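Local coordinates for protein digeranylgeranylglycerophospholipid reductase (PDB 4OPC) that uses FAD to hydrogenate the double bonds of the geranylgeranyl chains of archaeal glycerophospholipids, yielding the saturated, phytanyl lipids of the membrane, at residues L269-R274 against I287-F292; V294-G299 against A343-L348. One frame throughout, in Å; residues are numbered along the deposited sequence. Where two conformers were deposited one is given.

Contact 1: residues L269-R274 against I287-F292; sequences LVPTRR and IGDSGF. With FDA (dihydroflavine-adenine dinucleotide), chain B.
The guanidinium of Arg273 lies between two groups: Phe292 CD2 sits over the centre of one face, and Arg274 CZ over the other, 3.9 Å from the plane. The Phe292 ring does not lie flat on this group; the two planes are 41° apart, with NE of Arg273 closest, 3.5 Å from CD2 of Phe292. A bend at chi3 (-81°) brings the guanidinium alongside the CD2 rim of the ring, and the turn is held by a bond from Arg273 NE to Arg274 O (2.8 Å), whose acceptor lies almost in the guanidinium plane. The charges have partners beyond the contact: Arg273 NH1 forms a salt bridge with Glu176, and Arg274 NH1 one with Asp349. CB of Pro271 meets the other ortho carbon of Phe292, CD1, at 3.8 Å, from the same side of the ring plane as Arg273; Ser290 O lies on the other side. The pyrrolidine ring also reaches Asp289, its side chain crossing the aspartate at about a right angle, with Pro271 CD 3.9 Å from Asp289 CG. Asp289 opens the 3-10 turn that follows strand 284-286 of the Rossmann-type sheet, and it binds FAD twice. Its backbone N donates to the phosphate oxygen O2P of the reduced cofactor (2.8 Å), while its OD1 accepts from the ribityl O3' (2.7 Å). Gly288 CA passes 3.3 Å from O2P, so the backbone itself lies against the phosphate. A water donates to both Asp289 OD2 and Leu269 O, linking the carboxylate to the end of strand 261-271, an outermost strand of the eight-stranded sheet.

Contact 2: residues V294-G299 against A343-L348; sequences VNPVHG and AKQASL. With PGT ((1S)-2-{[{[(2R)-2,3-dihydroxypropyl]oxy}(hydroxy)phosphoryl]oxy}-1-[(palmitoyloxy)methyl]ethyl stearate), chain C.
Leu348 enters from helix 332-357 and meets three consecutive loop residues: its CD1 lies against the amide of Asn295 (3.5 Å from ND2), its CB approaches CD of Pro296, and its CD2 touches CG2 of Val297 at 3.8 Å, the Val297 and Leu348 side chains crossing at about a right angle. Pro296 is also set across Gln345, ring CD against side-chain CG, and its CG comes 3.4 Å from the Gln345 backbone O.

The polar interactions lie mainly within the loop and at the lipid. Asn295, with CG anti to the backbone N (chi1 -172°), turns OD1 back over its own chain, where it accepts from Val297 N (2.9 Å) and His298 N (3.1 Å), the latter rising above the carbonyl plane; the first bond makes an Asx turn. The same amide lies over one face of the His298 imidazole, Asn295 CG standing 3.4 Å above its centre, and ND2 bonds to Tyr341 OH. His298 NE2 donates to O1P of the bound phospholipid (2.8 Å, 166°), with that oxygen in the ring plane. Gln345 reaches Tyr337 through OE1 and Phe292 O through NE2.

The amide against one face and the in-plane bond to O1P would restrict rotation of the imidazole, consistent with Asn295 positioning His298. ND1 accepts from Gly300 N, which leaves NE2 as the donor to the phosphate.

Overall arrangement
The two contacts have centres 10 Å apart and follow in series along the chain, contact 1 closing before contact 2 opens. Segments 287-292 and 294-299 belong to one loop, which runs from strand 284-286 of the Rossmann-type sheet to helix 302-322. In contact 1 this loop meets the end of strand 261-271, from the eight-stranded sheet; in contact 2 it meets helix 332-357. They touch directly, Val294 packing beside Pro271 and Asp289. The loop contacts the cofactor along its length, at Asp289, Val294 and Gly299, and meets the lipid from Asn295 to Gly299, joining both sheets and the helix around the cofactor and lipid sites.

Contact 1: residues L269-R274 against I287-F292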
loop_
_atom_site.group_PDB
_atom_site.type_symbol
_atom_site.label_atom_id
_atom_site.label_comp_id
_atom_site.label_asym_id
_atom_site.label_seq_id
_atom_site.Cartn_x
_atom_site.Cartn_y
_atom_site.Cartn_z
ATOM N N LEU A 269 9.368 5.997 -0.891
ATOM C CA LEU A 269 8.626 5.944 0.355
ATOM C C LEU A 269 7.364 5.093 0.227
ATOM O O LEU A 269 6.779 4.994 -0.860
ATOM C CB LEU A 269 8.288 7.364 0.809
ATOM C CG LEU A 269 9.468 8.078 1.483
ATOM C CD1 LEU A 269 9.605 9.504 0.996
ATOM C CD2 LEU A 269 9.328 8.031 3.006
ATOM N N VAL A 270 6.960 4.479 1.332
ATOM C CA VAL A 270 5.727 3.710 1.364
ATOM C C VAL A 270 4.945 4.024 2.651
ATOM O O VAL A 270 5.456 3.896 3.756
ATOM C CB VAL A 270 5.991 2.192 1.125
ATOM C CG1 VAL A 270 6.934 1.635 2.161
ATOM C CG2 VAL A 270 4.690 1.386 1.088
ATOM N N PRO A 271 3.697 4.468 2.500
ATOM C CA PRO A 271 2.904 4.726 3.714
ATOM C C PRO A 271 2.589 3.438 4.468
ATOM O O PRO A 271 2.482 2.375 3.863
ATOM C CB PRO A 271 1.625 5.372 3.176
ATOM C CG PRO A 271 1.512 4.862 1.754
ATOM C CD PRO A 271 2.923 4.651 1.259
ATOM N N THR A 272 2.483 3.519 5.793
ATOM C CA THR A 272 2.218 2.333 6.606
ATOM C C THR A 272 1.177 2.632 7.671
ATOM O O THR A 272 1.426 2.459 8.854
ATOM C CB THR A 272 3.495 1.836 7.312
ATOM O OG1 THR A 272 3.986 2.862 8.189
ATOM C CG2 THR A 272 4.596 1.466 6.312
ATOM N N ARG A 273 -0.003 3.062 7.265
ATOM C CA ARG A 273 -1.037 3.473 8.214
ATOM C C ARG A 273 -2.433 3.191 7.672
ATOM O O ARG A 273 -2.592 2.746 6.524
ATOM C CB ARG A 273 -0.912 4.968 8.529
ATOM C CG ARG A 273 -0.844 5.858 7.299
ATOM C CD ARG A 273 -1.306 7.283 7.651
ATOM N NE ARG A 273 -2.767 7.375 7.660
ATOM C CZ ARG A 273 -3.445 8.498 7.869
ATOM N NH1 ARG A 273 -4.776 8.507 7.778
ATOM N NH2 ARG A 273 -2.799 9.623 8.160
ATOM N N ARG A 274 -3.438 3.446 8.509
ATOM C CA ARG A 274 -4.838 3.452 8.093
ATOM C C ARG A 274 -5.014 4.360 6.866
ATOM O O ARG A 274 -4.204 5.258 6.627
ATOM C CB ARG A 274 -5.695 3.949 9.256
ATOM C CG ARG A 274 -5.386 5.383 9.635
ATOM C CD ARG A 274 -5.567 5.637 11.139
ATOM N NE ARG A 274 -5.224 7.024 11.448
ATOM C CZ ARG A 274 -3.985 7.478 11.612
ATOM N NH1 ARG A 274 -2.944 6.662 11.504
ATOM N NH2 ARG A 274 -3.786 8.762 11.884
ATOM N N ILE A 287 -6.922 7.414 -4.375
ATOM C CA ILE A 287 -6.667 5.973 -4.333
ATOM C C ILE A 287 -5.171 5.659 -4.238
ATOM O O ILE A 287 -4.317 6.545 -4.405
ATOM C CB ILE A 287 -7.293 5.233 -5.540
ATOM C CG1 ILE A 287 -6.678 5.721 -6.851
ATOM C CG2 ILE A 287 -8.809 5.403 -5.563
ATOM C CD1 ILE A 287 -7.138 4.918 -8.062
ATOM N N GLY A 288 -4.850 4.400 -3.958
ATOM C CA GLY A 288 -3.465 3.966 -3.899
ATOM C C GLY A 288 -2.652 4.615 -2.791
ATOM O O GLY A 288 -3.199 5.052 -1.763
ATOM N N ASP A 289 -1.340 4.684 -2.996
ATOM C CA ASP A 289 -0.466 5.278 -1.985
ATOM C C ASP A 289 -0.886 6.705 -1.622
ATOM O O ASP A 289 -0.692 7.120 -0.478
ATOM C CB ASP A 289 1.004 5.312 -2.434
ATOM C CG ASP A 289 1.692 3.950 -2.390
ATOM O OD1 ASP A 289 1.076 2.953 -1.962
ATOM O OD2 ASP A 289 2.881 3.895 -2.789
ATOM N N SER A 290 -1.423 7.462 -2.581
ATOM C CA SER A 290 -1.883 8.811 -2.275
ATOM C C SER A 290 -2.965 8.812 -1.207
ATOM O O SER A 290 -3.086 9.772 -0.461
ATOM C CB SER A 290 -2.396 9.486 -3.544
ATOM O OG SER A 290 -2.776 10.820 -3.259
ATOM N N GLY A 291 -3.755 7.742 -1.159
ATOM C CA GLY A 291 -4.791 7.579 -0.152
ATOM C C GLY A 291 -4.383 6.673 0.997
ATOM O O GLY A 291 -5.230 6.259 1.788
ATOM N N PHE A 292 -3.097 6.345 1.069
ATOM C CA PHE A 292 -2.530 5.499 2.133
ATOM C C PHE A 292 -3.172 4.109 2.186
ATOM O O PHE A 292 -3.549 3.644 3.262
ATOM C CB PHE A 292 -2.620 6.166 3.522
ATOM C CG PHE A 292 -2.159 7.603 3.554
ATOM C CD1 PHE A 292 -1.072 8.036 2.799
ATOM C CD2 PHE A 292 -2.828 8.528 4.351
ATOM C CE1 PHE A 292 -0.650 9.343 2.848
ATOM C CE2 PHE A 292 -2.419 9.850 4.388
ATOM C CZ PHE A 292 -1.337 10.258 3.635
HETATM P PA FDA B . 2.663 4.653 -7.891
HETATM O O1A FDA B . 3.659 5.493 -7.191
HETATM O O2A FDA B . 3.112 3.275 -8.364
HETATM O O5B FDA B . 2.124 5.437 -9.156
HETATM C C5B FDA B . 1.856 6.852 -9.083
HETATM C C4B FDA B . 1.940 7.397 -10.484
HETATM O O4B FDA B . 1.489 8.767 -10.492
HETATM C C3B FDA B . 3.344 7.395 -11.098
HETATM O O3B FDA B . 3.379 6.620 -12.295
HETATM C C2B FDA B . 3.666 8.889 -11.290
HETATM O O2B FDA B . 4.450 9.135 -12.447
HETATM C C1B FDA B . 2.275 9.492 -11.417
HETATM N N9A FDA B . 2.125 10.897 -11.057
HETATM C C8A FDA B . 2.397 11.477 -9.842
HETATM N N7A FDA B . 2.086 12.751 -9.778
HETATM C C5A FDA B . 1.564 13.024 -11.034
HETATM C C6A FDA B . 1.001 14.188 -11.592
HETATM N N6A FDA B . 0.820 15.324 -10.915
HETATM N N1A FDA B . 0.525 14.109 -12.850
HETATM C C2A FDA B . 0.665 12.960 -13.521
HETATM N N3A FDA B . 1.140 11.790 -13.089
HETATM C C4A FDA B . 1.550 11.884 -11.818
HETATM N N1 FDA B . 3.649 -3.560 -2.564
HETATM C C2 FDA B . 3.300 -4.850 -2.873
HETATM O O2 FDA B . 2.132 -5.166 -3.075
HETATM N N3 FDA B . 4.316 -5.763 -2.979
HETATM C C4 FDA B . 5.652 -5.561 -2.700
HETATM O O4 FDA B . 6.470 -6.438 -2.969
HETATM C C4X FDA B . 5.947 -4.233 -2.325
HETATM N N5 FDA B . 7.242 -3.897 -2.058
HETATM C C5X FDA B . 7.622 -2.572 -2.018
HETATM C C6 FDA B . 8.965 -2.222 -2.026
HETATM C C7 FDA B . 9.372 -0.898 -2.079
HETATM C C7M FDA B . 10.838 -0.580 -2.218
HETATM C C8 FDA B . 8.406 0.120 -2.076
HETATM C C8M FDA B . 8.816 1.569 -2.204
HETATM C C9 FDA B . 7.053 -0.225 -2.048
HETATM C C9A FDA B . 6.650 -1.555 -2.041
HETATM N N10 FDA B . 5.291 -1.942 -2.055
HETATM C C10 FDA B . 4.962 -3.254 -2.315
HETATM C "C1'" FDA B . 4.202 -0.936 -2.121
HETATM C "C2'" FDA B . 3.719 -0.750 -3.572
HETATM O "O2'" FDA B . 4.833 -0.634 -4.462
HETATM C "C3'" FDA B . 2.867 0.516 -3.693
HETATM O "O3'" FDA B . 1.914 0.512 -2.638
HETATM C "C4'" FDA B . 2.072 0.648 -5.000
HETATM O "O4'" FDA B . 2.893 0.407 -6.142
HETATM C "C5'" FDA B . 1.418 2.006 -5.108
HETATM O "O5'" FDA B . 0.769 2.139 -6.389
HETATM P P FDA B . 0.152 3.541 -6.817
HETATM O O1P FDA B . -0.446 3.345 -8.148
HETATM O O2P FDA B . -0.723 4.126 -5.718
HETATM O O3P FDA B . 1.405 4.535 -6.893
HETATM O O HOH W 1 5.430 2.939 -2.329
#

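Contact 2: residues V294-G299 against A343-L348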
loop_
_atom_site.group_PDB
_atom_site.type_symbol
_atom_site.label_atom_id
_atom_site.label_comp_id
_atom_site.label_asym_id
_atom_site.label_seq_id
_atom_site.Cartn_x
_atom_site.Cartn_y
_atom_site.Cartn_z
ATOM N N VAL A 294 -1.797 1.132 1.783
ATOM C CA VAL A 294 -0.847 0.052 2.004
ATOM C C VAL A 294 -1.102 -0.684 3.322
ATOM O O VAL A 294 -1.438 -0.058 4.340
ATOM C CB VAL A 294 0.555 0.646 2.018
ATOM C CG1 VAL A 294 1.608 -0.422 2.296
ATOM C CG2 VAL A 294 0.827 1.342 0.688
ATOM N N ASN A 295 -0.950 -2.008 3.307
ATOM C CA ASN A 295 -1.021 -2.810 4.534
ATOM C C ASN A 295 0.049 -2.358 5.546
ATOM O O ASN A 295 1.244 -2.396 5.249
ATOM C CB ASN A 295 -0.803 -4.280 4.185
ATOM C CG ASN A 295 -1.051 -5.195 5.350
ATOM O OD1 ASN A 295 -0.309 -5.180 6.346
ATOM N ND2 ASN A 295 -2.092 -6.007 5.248
ATOM N N PRO A 296 -0.366 -1.905 6.739
ATOM C CA PRO A 296 0.630 -1.341 7.664
ATOM C C PRO A 296 1.616 -2.346 8.263
ATOM O O PRO A 296 2.675 -1.932 8.737
ATOM C CB PRO A 296 -0.230 -0.728 8.788
ATOM C CG PRO A 296 -1.550 -0.447 8.118
ATOM C CD PRO A 296 -1.746 -1.566 7.133
ATOM N N VAL A 297 1.283 -3.627 8.269
ATOM C CA VAL A 297 2.163 -4.608 8.895
ATOM C C VAL A 297 3.152 -5.218 7.909
ATOM O O VAL A 297 4.322 -5.403 8.241
ATOM C CB VAL A 297 1.369 -5.678 9.635
ATOM C CG1 VAL A 297 2.263 -6.860 10.000
ATOM C CG2 VAL A 297 0.783 -5.082 10.904
ATOM N N HIS A 298 2.713 -5.521 6.692
ATOM C CA HIS A 298 3.670 -6.081 5.741
ATOM C C HIS A 298 4.128 -5.145 4.629
ATOM O O HIS A 298 5.063 -5.472 3.920
ATOM C CB HIS A 298 3.252 -7.463 5.203
ATOM C CG HIS A 298 1.978 -7.481 4.414
ATOM N ND1 HIS A 298 1.733 -6.636 3.353
ATOM C CD2 HIS A 298 0.899 -8.296 4.500
ATOM C CE1 HIS A 298 0.549 -6.916 2.833
ATOM N NE2 HIS A 298 0.022 -7.918 3.513
ATOM N N GLY A 299 3.495 -3.983 4.485
ATOM C CA GLY A 299 3.956 -3.008 3.518
ATOM C C GLY A 299 3.497 -3.261 2.091
ATOM O O GLY A 299 3.874 -2.523 1.183
ATOM N N ALA A 343 -10.771 -1.246 7.064
ATOM C CA ALA A 343 -10.993 -1.547 8.476
ATOM C C ALA A 343 -9.871 -2.442 8.983
ATOM O O ALA A 343 -9.325 -2.231 10.074
ATOM C CB ALA A 343 -12.346 -2.213 8.676
ATOM N N LYS A 344 -9.521 -3.443 8.188
ATOM C CA LYS A 344 -8.364 -4.280 8.486
ATOM C C LYS A 344 -7.084 -3.460 8.610
ATOM O O LYS A 344 -6.284 -3.680 9.523
ATOM C CB LYS A 344 -8.184 -5.333 7.397
ATOM C CG LYS A 344 -6.765 -5.868 7.333
ATOM C CD LYS A 344 -6.661 -7.012 6.401
ATOM C CE LYS A 344 -7.013 -6.601 4.998
ATOM N NZ LYS A 344 -6.862 -7.796 4.157
ATOM N N GLN A 345 -6.881 -2.514 7.695
ATOM C CA GLN A 345 -5.724 -1.643 7.754
ATOM C C GLN A 345 -5.642 -0.905 9.061
ATOM O O GLN A 345 -4.562 -0.754 9.622
ATOM C CB GLN A 345 -5.813 -0.573 6.673
ATOM C CG GLN A 345 -5.071 -0.844 5.430
ATOM C CD GLN A 345 -5.193 0.328 4.482
ATOM O OE1 GLN A 345 -6.130 0.400 3.713
ATOM N NE2 GLN A 345 -4.273 1.275 4.575
ATOM N N ALA A 346 -6.774 -0.396 9.532
ATOM C CA ALA A 346 -6.793 0.377 10.769
ATOM C C ALA A 346 -6.334 -0.474 11.949
ATOM O O ALA A 346 -5.536 -0.038 12.778
ATOM C CB ALA A 346 -8.186 0.930 11.031
ATOM N N SER A 347 -6.854 -1.693 12.036
ATOM C CA SER A 347 -6.430 -2.643 13.054
ATOM C C SER A 347 -4.926 -2.896 12.972
ATOM O O SER A 347 -4.219 -2.939 13.991
ATOM C CB SER A 347 -7.184 -3.958 12.855
ATOM O OG SER A 347 -6.806 -4.923 13.820
ATOM N N LEU A 348 -4.431 -3.068 11.754
ATOM C CA LEU A 348 -3.016 -3.355 11.549
ATOM C C LEU A 348 -2.126 -2.143 11.807
ATOM O O LEU A 348 -0.943 -2.305 12.100
ATOM C CB LEU A 348 -2.791 -3.940 10.159
ATOM C CG LEU A 348 -3.403 -5.331 10.003
ATOM C CD1 LEU A 348 -3.219 -5.795 8.570
ATOM C CD2 LEU A 348 -2.796 -6.338 10.994
HETATM C C48 PGT C . 6.753 -3.262 10.260
HETATM C C47 PGT C . 5.896 -2.231 9.556
HETATM C C46 PGT C . 6.606 -1.757 8.305
HETATM C C45 PGT C . 6.932 -2.950 7.428
HETATM C C44 PGT C . 7.036 -2.532 5.977
HETATM C C43 PGT C . 8.491 -2.509 5.547
HETATM C C42 PGT C . 8.570 -1.928 4.153
HETATM C C41 PGT C . 7.910 -2.902 3.210
HETATM C C40 PGT C . 8.492 -2.769 1.825
HETATM C C39 PGT C . 8.371 -4.121 1.159
HETATM C C38 PGT C . 6.927 -4.552 1.154
HETATM C C37 PGT C . 6.846 -5.972 0.647
HETATM C C36 PGT C . 5.389 -6.351 0.545
HETATM C C35 PGT C . 5.238 -7.844 0.369
HETATM C C34 PGT C . 3.765 -8.170 0.214
HETATM C C33 PGT C . 3.504 -9.653 0.361
HETATM C C32 PGT C . 2.410 -10.109 -0.586
HETATM C C31 PGT C . 1.017 -9.803 -0.059
HETATM O O31 PGT C . 0.259 -9.178 -0.777
HETATM O O2 PGT C . 0.590 -10.211 1.229
HETATM C C2 PGT C . -0.232 -11.362 1.300
HETATM C C1 PGT C . -1.689 -11.078 0.998
HETATM O O3P PGT C . -1.991 -9.836 0.394
HETATM P P PGT C . -2.901 -8.815 1.197
HETATM O O1P PGT C . -2.408 -8.896 2.625
HETATM O O2P PGT C . -2.765 -7.396 0.667
HETATM O O4P PGT C . -4.445 -9.203 1.163
HETATM C C4 PGT C . -4.907 -10.476 0.757
HETATM C C5 PGT C . -6.401 -10.600 0.950
HETATM O O5 PGT C . -7.011 -10.891 -0.287
HETATM C C6 PGT C . -6.949 -9.307 1.505
HETATM O O6 PGT C . -7.694 -8.612 0.531
HETATM C C3 PGT C . -0.258 -11.947 2.701
HETATM O O3 PGT C . 0.986 -12.453 3.121
HETATM C C11 PGT C . 1.193 -12.293 4.505
HETATM O O11 PGT C . 0.298 -12.556 5.284
HETATM C C12 PGT C . 2.523 -11.784 5.021
HETATM C C13 PGT C . 2.695 -12.126 6.485
HETATM C C14 PGT C . 4.023 -11.580 6.967
HETATM C C15 PGT C . 3.820 -10.254 7.668
HETATM C C16 PGT C . 5.125 -9.776 8.272
HETATM C C17 PGT C . 4.888 -9.413 9.721
HETATM C C18 PGT C . 6.204 -9.234 10.446
HETATM C C19 PGT C . 5.960 -9.176 11.941
HETATM C C20 PGT C . 5.564 -10.538 12.476
HETATM C C21 PGT C . 6.542 -10.967 13.551
HETATM C C22 PGT C . 5.845 -11.812 14.597
HETATM C C23 PGT C . 6.613 -11.708 15.897
HETATM C C24 PGT C . 5.809 -12.304 17.030
HETATM C C25 PGT C . 5.686 -11.298 18.154
HETATM C C26 PGT C . 4.226 -11.106 18.509
#